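Local atomic coordinates of xylulose kinase (Escherichia coli, PDB entry 2ITM), a protein that phosphorylates D-xylulose to D-xylulose 5-phosphate with ATP, and 1-deoxy-D-xylulose less efficiently, as a homodimeric sugar kinase of the FGGY family. Residues 1-6 with 69-74; 15-20 with 424-429; 22-27 with 61-66; 51-56 with 218-223; 206-211 with 224-229. All coordinates share one frame; numbering follows the deposited sequence.

Contact 1: residues 1-6 with 69-74; sequences MYIGID and KALGIA
The phenol ring of Y2 meets the strand beside it at a slant, its CD2 lying 4.3 Å from A70 CB; a water 3.2 Å from Y2 OH also makes a weak bond with K69 NZ. A small alanine suits position 70 because the slanting ring, itself packed by Q433 and A436, comes near its CB. The D6 carboxylate comes beside A74, with OD2 4.2 Å from A74 CB. On the sheet face of I3 and I5, L71 turns its CG away from its backbone N (chi1 179°), bringing CD1 to 3.7 Å from I3 CG2 and 3.9 Å from I5 CD1. Replacing L71 with an alanine would probably leave I3 CG2 and I5 CD1 without the methyl that packs on both. Backbone hydrogen bonds alternate between the strands: K69 N to M1 O, I3 N to A70 O, G72 N to I3 O, I5 N to G72 O and A74 N to I5 O (2.7 Å). Strands 2-7 and 70-75 are two of the central parallel strands of the N-terminal actin-like ATPase sheet, bringing the side chain of D6, inferred to be important for activity, about 4 Å from that of D233, the probable proton acceptor.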
# COMPACT_ATOMS: atom_id res chain seq x y z
N MET A 1 -15.79 20.27 -48.34
CA MET A 1 -15.01 19.80 -47.22
C MET A 1 -15.43 20.48 -45.92
O MET A 1 -16.23 21.40 -45.95
CB MET A 1 -13.53 20.02 -47.47
CG MET A 1 -13.04 19.50 -48.81
SD MET A 1 -12.22 17.92 -48.71
CE MET A 1 -10.84 18.36 -47.65
N TYR A 2 -14.89 20.01 -44.81
CA TYR A 2 -15.28 20.48 -43.50
C TYR A 2 -14.10 20.60 -42.53
O TYR A 2 -13.15 19.84 -42.61
CB TYR A 2 -16.41 19.64 -42.91
CG TYR A 2 -17.51 19.42 -43.90
CD1 TYR A 2 -17.52 18.29 -44.70
CD2 TYR A 2 -18.50 20.36 -44.07
CE1 TYR A 2 -18.51 18.10 -45.62
CE2 TYR A 2 -19.49 20.18 -44.99
CZ TYR A 2 -19.48 19.05 -45.77
OH TYR A 2 -20.47 18.87 -46.69
N ILE A 3 -14.17 21.58 -41.64
CA ILE A 3 -13.24 21.74 -40.53
C ILE A 3 -13.91 21.51 -39.18
O ILE A 3 -14.99 22.03 -38.92
CB ILE A 3 -12.58 23.13 -40.55
CG1 ILE A 3 -11.79 23.35 -41.83
CG2 ILE A 3 -11.71 23.34 -39.32
CD1 ILE A 3 -10.53 22.59 -41.88
N GLY A 4 -13.25 20.74 -38.34
CA GLY A 4 -13.52 20.72 -36.92
C GLY A 4 -12.34 21.17 -36.09
O GLY A 4 -11.22 20.74 -36.30
N ILE A 5 -12.61 22.08 -35.16
CA ILE A 5 -11.65 22.52 -34.16
C ILE A 5 -12.03 22.03 -32.77
O ILE A 5 -13.17 22.15 -32.35
CB ILE A 5 -11.57 24.04 -34.13
CG1 ILE A 5 -11.30 24.60 -35.52
CG2 ILE A 5 -10.51 24.48 -33.17
CD1 ILE A 5 -11.59 26.06 -35.63
N ASP A 6 -11.05 21.49 -32.05
CA ASP A 6 -11.22 21.14 -30.65
C ASP A 6 -10.24 21.88 -29.76
O ASP A 6 -9.04 21.61 -29.77
CB ASP A 6 -11.11 19.63 -30.44
CG ASP A 6 -11.20 19.23 -28.99
OD1 ASP A 6 -10.42 18.37 -28.58
OD2 ASP A 6 -12.01 19.71 -28.18
N LYS A 69 -16.59 24.14 -46.64
CA LYS A 69 -17.92 24.68 -46.83
C LYS A 69 -18.56 25.08 -45.50
O LYS A 69 -19.42 25.94 -45.46
CB LYS A 69 -18.79 23.67 -47.54
CG LYS A 69 -18.20 23.17 -48.83
CD LYS A 69 -19.14 22.21 -49.54
CE LYS A 69 -18.45 21.53 -50.73
NZ LYS A 69 -19.27 20.47 -51.37
N ALA A 70 -18.13 24.44 -44.42
CA ALA A 70 -18.55 24.83 -43.08
C ALA A 70 -17.51 24.49 -42.02
O ALA A 70 -16.67 23.64 -42.22
CB ALA A 70 -19.88 24.21 -42.73
N LEU A 71 -17.60 25.18 -40.89
CA LEU A 71 -16.66 24.98 -39.79
C LEU A 71 -17.34 24.85 -38.42
O LEU A 71 -18.24 25.61 -38.09
CB LEU A 71 -15.62 26.09 -39.76
CG LEU A 71 -14.59 26.03 -38.65
CD1 LEU A 71 -13.29 26.70 -39.03
CD2 LEU A 71 -15.15 26.64 -37.40
N GLY A 72 -16.88 23.87 -37.65
CA GLY A 72 -17.36 23.63 -36.31
C GLY A 72 -16.29 23.72 -35.25
O GLY A 72 -15.13 23.49 -35.50
N ILE A 73 -16.71 24.05 -34.04
CA ILE A 73 -15.85 24.07 -32.87
C ILE A 73 -16.38 23.23 -31.71
O ILE A 73 -17.58 23.12 -31.50
CB ILE A 73 -15.55 25.51 -32.40
CG1 ILE A 73 -16.77 26.12 -31.73
CG2 ILE A 73 -15.12 26.37 -33.53
CD1 ILE A 73 -16.97 27.55 -32.09
N ALA A 74 -15.45 22.65 -30.97
CA ALA A 74 -15.73 22.11 -29.66
C ALA A 74 -14.65 22.52 -28.66
O ALA A 74 -13.60 23.01 -29.07
CB ALA A 74 -15.80 20.59 -29.71
O HOH W 1 -18.61 17.98 -49.11

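Contact 2: residues 15-20 with 424-429; sequences ILLNEQ and PALGAA
I15 and L17, two alternate residues of one strand, send their side chains against the first turns of helix 424-436, and the contact is wholly buried. Its main component is aliphatic packing. I15 CG2 rests 4.0 Å from A425 CB, and L17 CD1 lies 3.7 Å from A429 CB. Since A425 and A429 are one helical turn apart, their two small methyls face the strand together, and alanine lets the helix come near without a bulky side chain holding it off. Between them L426 enters from the flank: its CD1 is 4.2 Å from L17 CD2, the two leucine side chains crossing at about a right angle, and 4.4 Å from I15 CD1.

A second kind of contact is between side chain and helix backbone. With CG1 placed between the backbone N and the carbonyl carbon (chi1 73°), I15 lifts CD1 to 3.7 Å from A425 O and equally close to L426 N. No hydrogen bond joins the segments; within the helix, A429 N bonds to A425 O at 3.0 Å.

The strand and helix axes here pass 9.0 Å apart, at 43°, as in a helix laid across a sheet. An N-terminal domain strand thus meets a helix of the C-terminal FGGY domain, and A425 also touches D6, consistent with the interdomain helix of the actin-like ATPase superfamily.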
# COMPACT_ATOMS: atom_id res chain seq x y z
N ILE A 15 -9.04 19.40 -37.64
CA ILE A 15 -9.15 18.38 -38.66
C ILE A 15 -9.85 18.84 -39.93
O ILE A 15 -10.65 19.77 -39.91
CB ILE A 15 -9.84 17.13 -38.12
CG1 ILE A 15 -11.33 17.36 -37.92
CG2 ILE A 15 -9.15 16.62 -36.86
CD1 ILE A 15 -12.10 16.09 -37.72
N LEU A 16 -9.54 18.16 -41.02
CA LEU A 16 -10.15 18.41 -42.31
C LEU A 16 -10.91 17.18 -42.76
O LEU A 16 -10.28 16.16 -43.01
CB LEU A 16 -9.07 18.75 -43.30
CG LEU A 16 -9.35 19.67 -44.48
CD1 LEU A 16 -8.76 19.12 -45.73
CD2 LEU A 16 -10.78 20.06 -44.67
N LEU A 17 -12.22 17.29 -42.87
CA LEU A 17 -13.05 16.18 -43.34
C LEU A 17 -13.37 16.38 -44.80
O LEU A 17 -13.66 17.48 -45.24
CB LEU A 17 -14.36 16.12 -42.57
CG LEU A 17 -14.53 15.44 -41.22
CD1 LEU A 17 -15.98 15.10 -41.03
CD2 LEU A 17 -13.68 14.20 -41.11
N ASN A 18 -13.36 15.28 -45.55
CA ASN A 18 -13.84 15.28 -46.92
C ASN A 18 -15.35 15.21 -47.06
O ASN A 18 -16.07 15.11 -46.08
CB ASN A 18 -13.16 14.18 -47.73
CG ASN A 18 -13.51 12.79 -47.24
OD1 ASN A 18 -12.75 11.86 -47.43
ND2 ASN A 18 -14.64 12.65 -46.60
N GLU A 19 -15.83 15.26 -48.29
CA GLU A 19 -17.25 15.11 -48.55
C GLU A 19 -17.81 13.85 -47.92
O GLU A 19 -18.91 13.85 -47.39
CB GLU A 19 -17.54 15.15 -50.05
CG GLU A 19 -16.59 16.02 -50.84
CD GLU A 19 -15.16 15.51 -50.81
OE1 GLU A 19 -14.28 16.25 -50.35
OE2 GLU A 19 -14.93 14.37 -51.25
N GLN A 20 -17.04 12.77 -47.97
CA GLN A 20 -17.50 11.49 -47.49
C GLN A 20 -17.40 11.36 -45.97
O GLN A 20 -17.74 10.34 -45.41
CB GLN A 20 -16.72 10.37 -48.16
CG GLN A 20 -15.95 10.80 -49.39
CD GLN A 20 -16.81 11.49 -50.41
OE1 GLN A 20 -17.99 11.18 -50.55
NE2 GLN A 20 -16.23 12.44 -51.14
N PRO A 424 -13.32 15.11 -30.05
CA PRO A 424 -14.35 16.11 -30.24
C PRO A 424 -14.29 16.87 -31.54
O PRO A 424 -15.31 17.31 -32.01
CB PRO A 424 -14.13 17.04 -29.05
CG PRO A 424 -13.60 16.17 -28.01
CD PRO A 424 -12.73 15.20 -28.71
N ALA A 425 -13.10 17.03 -32.12
CA ALA A 425 -12.95 17.66 -33.42
C ALA A 425 -13.81 16.99 -34.50
O ALA A 425 -14.38 17.67 -35.33
CB ALA A 425 -11.51 17.71 -33.83
N LEU A 426 -13.87 15.67 -34.46
CA LEU A 426 -14.75 14.91 -35.33
C LEU A 426 -16.21 15.33 -35.22
O LEU A 426 -16.83 15.65 -36.21
CB LEU A 426 -14.60 13.41 -35.07
CG LEU A 426 -15.38 12.51 -36.01
CD1 LEU A 426 -15.05 12.86 -37.40
CD2 LEU A 426 -15.12 11.06 -35.73
N GLY A 427 -16.75 15.34 -34.01
CA GLY A 427 -18.10 15.78 -33.78
C GLY A 427 -18.34 17.22 -34.21
O GLY A 427 -19.35 17.54 -34.81
N ALA A 428 -17.40 18.10 -33.90
CA ALA A 428 -17.42 19.46 -34.40
C ALA A 428 -17.61 19.54 -35.92
O ALA A 428 -18.45 20.26 -36.40
CB ALA A 428 -16.17 20.20 -33.97
N ALA A 429 -16.82 18.78 -36.65
CA ALA A 429 -16.94 18.75 -38.09
C ALA A 429 -18.27 18.17 -38.51
O ALA A 429 -18.90 18.66 -39.43
CB ALA A 429 -15.81 17.99 -38.70

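Contact 3: residues 22-27 with 61-66; sequences EVVAAQ and DQHSLQ
Q62, on the last turn of its helix, reaches its amide over the strand at A25 and A26. The side chain is extended beyond CG (chi2 179°), and this length lets NE2 donate to A26 O at 3.1 Å, with an angle of 152° at the hydrogen. The carbonyl oxygen sits somewhat out of the Q62 amide plane, so the grip is slightly skewed. At the other end of the same amide, Q62 OE1 stands 3.7 Å from A25 CB and accepts a bond of 3.0 Å from a water, which in turn takes a weak one from A26 N. A glutamine fits because its one amide can donate to a strand carbonyl and accept from solvent at once. The amide of Q27 comes close by, its plane turned almost perpendicular to that of Q62.

V24 makes the second junction: its CG1 methyl lies over one face of the H63 imidazole, a modest contact on the exposed rim. At H63 the chain leaves the helix, and S64 OG then accepts from Q66 N at 3.2 Å in an ST turn.

V24 and A25 both face L16, which marks a classic beta bulge in strand 23-30, the outermost strand at this end of the sheet. L16, on strand 11-17, also touches H63, while L59 of helix 45-62 packs on A25, Q27 and L65, so the helix end is laid against the sheet margin before the chain turns toward strand 70-75.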
# COMPACT_ATOMS: atom_id res chain seq x y z
N GLU A 22 -14.56 11.69 -44.13
CA GLU A 22 -13.29 11.12 -43.66
C GLU A 22 -12.30 12.22 -43.29
O GLU A 22 -12.23 13.26 -43.91
CB GLU A 22 -12.66 10.21 -44.72
CG GLU A 22 -13.48 9.00 -45.11
CD GLU A 22 -13.13 8.51 -46.50
OE1 GLU A 22 -11.95 8.54 -46.87
OE2 GLU A 22 -14.05 8.09 -47.22
N VAL A 23 -11.44 11.89 -42.36
CA VAL A 23 -10.39 12.78 -41.97
C VAL A 23 -9.34 12.72 -43.08
O VAL A 23 -8.84 11.71 -43.40
CB VAL A 23 -9.81 12.35 -40.66
CG1 VAL A 23 -8.73 13.25 -40.22
CG2 VAL A 23 -10.88 12.20 -39.67
N VAL A 24 -9.05 13.87 -43.64
CA VAL A 24 -8.14 14.04 -44.72
C VAL A 24 -6.83 14.64 -44.24
O VAL A 24 -5.81 14.45 -44.86
CB VAL A 24 -8.83 14.92 -45.75
CG1 VAL A 24 -7.89 15.63 -46.58
CG2 VAL A 24 -9.73 14.12 -46.60
N ALA A 25 -6.90 15.35 -43.13
CA ALA A 25 -5.75 15.98 -42.53
C ALA A 25 -6.04 16.43 -41.11
O ALA A 25 -7.14 16.75 -40.79
CB ALA A 25 -5.25 17.14 -43.36
N ALA A 26 -5.01 16.44 -40.28
CA ALA A 26 -5.09 16.85 -38.90
C ALA A 26 -3.90 17.67 -38.50
O ALA A 26 -2.85 17.58 -39.10
CB ALA A 26 -5.21 15.70 -38.01
N GLN A 27 -4.07 18.46 -37.47
CA GLN A 27 -3.02 19.27 -36.96
C GLN A 27 -3.25 19.59 -35.50
O GLN A 27 -4.34 19.89 -35.11
CB GLN A 27 -2.87 20.51 -37.81
CG GLN A 27 -1.67 21.34 -37.50
CD GLN A 27 -0.36 20.63 -37.73
OE1 GLN A 27 -0.01 20.35 -38.84
NE2 GLN A 27 0.35 20.36 -36.67
N ASP A 61 -1.00 24.21 -45.03
CA ASP A 61 0.21 23.75 -45.69
C ASP A 61 0.04 22.33 -46.21
O ASP A 61 0.37 22.05 -47.34
CB ASP A 61 1.39 23.79 -44.73
CG ASP A 61 1.75 25.19 -44.27
OD1 ASP A 61 1.52 26.15 -45.03
OD2 ASP A 61 2.28 25.42 -43.17
N GLN A 62 -0.46 21.46 -45.35
CA GLN A 62 -0.73 20.09 -45.69
C GLN A 62 -1.73 20.00 -46.82
O GLN A 62 -1.55 19.25 -47.76
CB GLN A 62 -1.31 19.33 -44.51
CG GLN A 62 -0.31 18.91 -43.47
CD GLN A 62 -0.95 18.19 -42.31
OE1 GLN A 62 -1.64 17.19 -42.50
NE2 GLN A 62 -0.73 18.69 -41.10
N HIS A 63 -2.80 20.77 -46.72
CA HIS A 63 -3.88 20.70 -47.67
C HIS A 63 -4.67 21.99 -47.73
O HIS A 63 -5.01 22.56 -46.73
CB HIS A 63 -4.81 19.53 -47.35
CG HIS A 63 -5.79 19.26 -48.44
ND1 HIS A 63 -5.77 18.11 -49.19
CD2 HIS A 63 -6.81 20.01 -48.93
CE1 HIS A 63 -6.74 18.15 -50.08
NE2 HIS A 63 -7.38 19.29 -49.95
N SER A 64 -4.99 22.40 -48.95
CA SER A 64 -5.80 23.58 -49.15
C SER A 64 -7.16 23.50 -48.47
O SER A 64 -7.82 22.48 -48.49
CB SER A 64 -5.94 23.91 -50.63
OG SER A 64 -6.96 24.85 -50.87
N LEU A 65 -7.56 24.61 -47.90
CA LEU A 65 -8.81 24.71 -47.18
C LEU A 65 -9.81 25.53 -47.97
O LEU A 65 -10.86 25.89 -47.47
CB LEU A 65 -8.57 25.35 -45.83
CG LEU A 65 -7.45 24.73 -45.01
CD1 LEU A 65 -7.34 25.38 -43.64
CD2 LEU A 65 -7.67 23.24 -44.90
N GLN A 66 -9.46 25.82 -49.21
CA GLN A 66 -10.28 26.68 -50.05
C GLN A 66 -11.61 26.05 -50.44
O GLN A 66 -12.50 26.74 -50.90
CB GLN A 66 -9.51 27.14 -51.30
CG GLN A 66 -8.44 28.19 -51.06
CD GLN A 66 -8.99 29.55 -50.64
OE1 GLN A 66 -8.27 30.54 -50.64
NE2 GLN A 66 -10.26 29.59 -50.28
O HOH W 2 -2.07 14.74 -40.74

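Contact 4: residues 51-56 with 218-223; sequences ATDRAM and KAWGMA
The indole of W220 is held from two directions by one helix. At its edge, NE1 donates to D53 OD2 at 2.8 Å; the acceptor lies close to the ring plane, the bond is bent to 148° at the hydrogen, and the oxygen uses its anti lone pair, the one turned away from OD1. Over one ring face lies M56, whose CB is 3.8 Å from the centroid of the five-membered ring and just 6° off its normal, a well-centred CH-pi contact. The M56 chain then bends at chi2 and chi3 and runs over the six-membered ring, where SD stands above the face at some distance, 4.9 Å from the centroid, in a long Met-aromatic contact, and CE comes 3.8 Å from W220 CE3. Methionine suits this place because its flexible, polarisable chain can follow the flat ring.

Further out, M56 CE touches M222 SD at 4.1 Å, the two side chains meeting roughly at right angles. A water bridges the backbones by donating to M56 O at 2.9 Å and to W220 O at 2.6 Å. Residues 218-223 end helix 214-220 with a Schellman motif at G221, whose positive phi is readily taken by glycine; this turn brings M222 round to the methyl of M56. D53 is positioned in turn by a salt bridge from its OD1 to K57, and M160 of helix 152-161 also packs on W220.

One carboxylate therefore serves an indole N-H and an ammonium group, and that lysine would probably help keep D53 ionised. The polar edge and the apolar face of a single tryptophan tie helix 214-220 to helix 45-62.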
# COMPACT_ATOMS: atom_id res chain seq x y z
N ALA A 51 -2.72 29.57 -30.65
CA ALA A 51 -2.62 28.15 -30.91
C ALA A 51 -3.50 27.71 -32.06
O ALA A 51 -3.08 26.93 -32.89
CB ALA A 51 -2.93 27.35 -29.68
N THR A 52 -4.73 28.20 -32.09
CA THR A 52 -5.67 27.84 -33.14
C THR A 52 -5.23 28.37 -34.49
O THR A 52 -5.33 27.68 -35.50
CB THR A 52 -7.08 28.35 -32.82
OG1 THR A 52 -7.55 27.81 -31.59
CG2 THR A 52 -8.07 27.82 -33.84
N ASP A 53 -4.74 29.60 -34.51
CA ASP A 53 -4.20 30.20 -35.72
C ASP A 53 -3.06 29.39 -36.32
O ASP A 53 -3.12 28.97 -37.45
CB ASP A 53 -3.74 31.63 -35.44
CG ASP A 53 -3.45 32.43 -36.70
OD1 ASP A 53 -2.43 33.12 -36.72
OD2 ASP A 53 -4.19 32.43 -37.69
N ARG A 54 -2.03 29.17 -35.53
CA ARG A 54 -0.94 28.26 -35.85
C ARG A 54 -1.41 26.96 -36.48
O ARG A 54 -0.96 26.58 -37.54
CB ARG A 54 -0.17 27.97 -34.58
CG ARG A 54 1.20 27.40 -34.79
CD ARG A 54 2.12 27.60 -33.60
NE ARG A 54 3.16 26.57 -33.50
CZ ARG A 54 4.12 26.57 -32.59
NH1 ARG A 54 4.19 27.54 -31.69
NH2 ARG A 54 5.02 25.59 -32.57
N ALA A 55 -2.30 26.28 -35.78
CA ALA A 55 -2.78 24.98 -36.21
C ALA A 55 -3.46 25.01 -37.57
O ALA A 55 -3.27 24.14 -38.38
CB ALA A 55 -3.70 24.41 -35.17
N MET A 56 -4.29 26.03 -37.78
CA MET A 56 -5.05 26.13 -39.00
C MET A 56 -4.13 26.50 -40.15
O MET A 56 -4.36 26.12 -41.28
CB MET A 56 -6.15 27.18 -38.85
CG MET A 56 -7.30 26.77 -37.95
SD MET A 56 -8.25 25.42 -38.61
CE MET A 56 -9.02 26.28 -39.93
N LYS A 218 -9.27 34.97 -44.83
CA LYS A 218 -8.08 35.22 -45.62
C LYS A 218 -6.79 34.67 -45.02
O LYS A 218 -6.03 34.00 -45.69
CB LYS A 218 -7.94 36.70 -45.97
CG LYS A 218 -6.82 36.99 -46.95
CD LYS A 218 -6.13 38.29 -46.63
CE LYS A 218 -5.02 38.58 -47.61
NZ LYS A 218 -5.50 39.44 -48.73
N ALA A 219 -6.56 34.96 -43.75
CA ALA A 219 -5.39 34.46 -43.07
C ALA A 219 -5.27 32.95 -43.12
O ALA A 219 -4.17 32.42 -43.07
CB ALA A 219 -5.37 34.94 -41.66
N TRP A 220 -6.40 32.26 -43.22
CA TRP A 220 -6.45 30.81 -43.10
C TRP A 220 -6.61 30.13 -44.46
O TRP A 220 -6.64 28.93 -44.56
CB TRP A 220 -7.59 30.38 -42.17
CG TRP A 220 -7.33 30.58 -40.70
CD1 TRP A 220 -6.17 30.98 -40.11
CD2 TRP A 220 -8.26 30.38 -39.63
NE1 TRP A 220 -6.32 31.04 -38.75
CE2 TRP A 220 -7.59 30.68 -38.43
CE3 TRP A 220 -9.59 29.98 -39.57
CZ2 TRP A 220 -8.22 30.58 -37.20
CZ3 TRP A 220 -10.19 29.89 -38.36
CH2 TRP A 220 -9.51 30.18 -37.19
N GLY A 221 -6.71 30.95 -45.50
CA GLY A 221 -6.83 30.45 -46.85
C GLY A 221 -8.16 29.79 -47.10
O GLY A 221 -8.23 28.72 -47.67
N MET A 222 -9.22 30.43 -46.63
CA MET A 222 -10.54 29.91 -46.87
C MET A 222 -11.59 30.98 -47.14
O MET A 222 -11.34 32.16 -46.96
CB MET A 222 -10.97 28.94 -45.76
CG MET A 222 -10.95 29.48 -44.36
SD MET A 222 -10.64 28.22 -43.10
CE MET A 222 -12.16 27.31 -43.25
N ALA A 223 -12.76 30.55 -47.58
CA ALA A 223 -13.93 31.41 -47.72
C ALA A 223 -14.50 31.85 -46.38
O ALA A 223 -14.25 31.21 -45.37
CB ALA A 223 -14.98 30.72 -48.55
O HOH W 3 -4.46 27.90 -43.53

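Contact 5: residues 206-211 with 224-229; sequences SEITGA and TVPVVA
T209 and V227 form the tight part of this antiparallel pair: T209 N donates to V227 O at 2.8 Å, almost straight at 171°, and V227 N returns a bond of the same length to G210 O, though from above the carbonyl plane. A229 N adds a bond to E207 O at 3.0 Å. Beside them the T209 methyl CG2 rests 3.8 Å from A229 CB, while OG1, placed between the backbone N and carbonyl carbon (chi1 60°), makes a weak hydrogen bond with R157. An alanine in place of T209 would probably leave a gap against A229 and deprive R157 of this weak partner. G210 has backbone angles at which a CB would collide with the preceding carbonyl oxygen, hence glycine.

The outer side is more exposed and held by carbon packing. I208 lies alongside P226, with CD1 3.5 Å from the ring's CB; an isoleucine and a proline suit the place by packing their carbons together. A211, paired with P226, has its CB 3.4 Å from V225 O. Strand 208-211, linked to strand 226-232 through helix 214-220, extends as an antiparallel outer strand the sheet of the actin-like N-terminal domain, whose other five strands follow the ribonuclease H-like order.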
# COMPACT_ATOMS: atom_id res chain seq x y z
N SER A 206 -26.04 22.28 -34.04
CA SER A 206 -26.01 22.08 -35.48
C SER A 206 -26.45 23.31 -36.26
O SER A 206 -26.51 23.29 -37.47
CB SER A 206 -26.88 20.88 -35.85
OG SER A 206 -28.10 20.90 -35.14
N GLU A 207 -26.75 24.38 -35.53
CA GLU A 207 -27.18 25.64 -36.11
C GLU A 207 -26.02 26.61 -36.36
O GLU A 207 -25.02 26.59 -35.67
CB GLU A 207 -28.22 26.30 -35.20
CG GLU A 207 -29.53 25.54 -35.11
CD GLU A 207 -30.49 26.11 -34.08
OE1 GLU A 207 -31.64 25.65 -34.04
OE2 GLU A 207 -30.10 27.00 -33.32
N ILE A 208 -26.18 27.45 -37.38
CA ILE A 208 -25.18 28.45 -37.74
C ILE A 208 -25.26 29.72 -36.89
O ILE A 208 -26.32 30.28 -36.69
CB ILE A 208 -25.27 28.76 -39.23
CG1 ILE A 208 -25.09 27.49 -40.06
CG2 ILE A 208 -24.29 29.81 -39.65
CD1 ILE A 208 -24.90 27.74 -41.50
N THR A 209 -24.13 30.15 -36.37
CA THR A 209 -24.08 31.31 -35.50
C THR A 209 -23.52 32.54 -36.21
O THR A 209 -23.56 33.64 -35.68
CB THR A 209 -23.25 31.01 -34.26
OG1 THR A 209 -21.92 30.67 -34.65
CG2 THR A 209 -23.76 29.80 -33.57
N GLY A 210 -23.00 32.33 -37.40
CA GLY A 210 -22.30 33.36 -38.12
C GLY A 210 -21.36 32.78 -39.14
O GLY A 210 -21.53 31.66 -39.60
N ALA A 211 -20.35 33.57 -39.49
CA ALA A 211 -19.36 33.17 -40.46
C ALA A 211 -18.00 33.72 -40.07
O ALA A 211 -17.90 34.65 -39.29
CB ALA A 211 -19.74 33.66 -41.82
N THR A 224 -15.27 32.93 -46.38
CA THR A 224 -15.97 33.37 -45.18
C THR A 224 -17.05 32.38 -44.80
O THR A 224 -18.23 32.67 -44.85
CB THR A 224 -16.59 34.77 -45.35
OG1 THR A 224 -17.44 34.79 -46.50
CG2 THR A 224 -15.53 35.78 -45.66
N VAL A 225 -16.61 31.19 -44.43
CA VAL A 225 -17.45 30.01 -44.28
C VAL A 225 -18.36 30.10 -43.05
O VAL A 225 -18.00 30.71 -42.06
CB VAL A 225 -16.55 28.77 -44.20
CG1 VAL A 225 -16.77 27.99 -42.93
CG2 VAL A 225 -16.65 27.92 -45.43
N PRO A 226 -19.53 29.48 -43.12
CA PRO A 226 -20.46 29.47 -42.00
C PRO A 226 -19.96 28.66 -40.81
O PRO A 226 -19.33 27.63 -40.99
CB PRO A 226 -21.71 28.83 -42.58
CG PRO A 226 -21.40 28.51 -43.98
CD PRO A 226 -19.95 28.53 -44.16
N VAL A 227 -20.22 29.15 -39.61
CA VAL A 227 -19.75 28.51 -38.40
C VAL A 227 -20.91 28.03 -37.54
O VAL A 227 -21.81 28.79 -37.27
CB VAL A 227 -18.91 29.47 -37.56
CG1 VAL A 227 -18.50 28.82 -36.26
CG2 VAL A 227 -17.73 29.99 -38.33
N VAL A 228 -20.86 26.78 -37.13
CA VAL A 228 -21.89 26.25 -36.25
C VAL A 228 -21.56 26.44 -34.77
O VAL A 228 -20.44 26.71 -34.40
CB VAL A 228 -22.25 24.79 -36.56
CG1 VAL A 228 -22.67 24.62 -38.01
CG2 VAL A 228 -21.11 23.87 -36.20
N ALA A 229 -22.58 26.29 -33.93
CA ALA A 229 -22.43 26.46 -32.49
C ALA A 229 -21.47 25.47 -31.84
O ALA A 229 -20.78 25.80 -30.91
CB ALA A 229 -23.77 26.41 -31.82

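Contacts 1, 2, 3 and 5 all reach one N-terminal sheet. Contact 1 joins two of its central parallel strands; Y2 O bonds to L17 N of contact 2 at 2.7 Å, and L71 N to P226 O of contact 5 at 3.0 Å, so the strands continue outward on both sides. Contact 3 follows on beyond contact 2, where L16 O bonds to V24 N at 2.7 Å. Contact 4 packs on contact 1, with I3 CG2 4.0 Å from M56 CE, and shares helix 45-62 with contact 3. The D6 side chain in contact 1 lies about 8 Å from bound D-xylulose, whereas that of A425 in contact 2 lies about 14 Å away; contact 5 lies away from these sites.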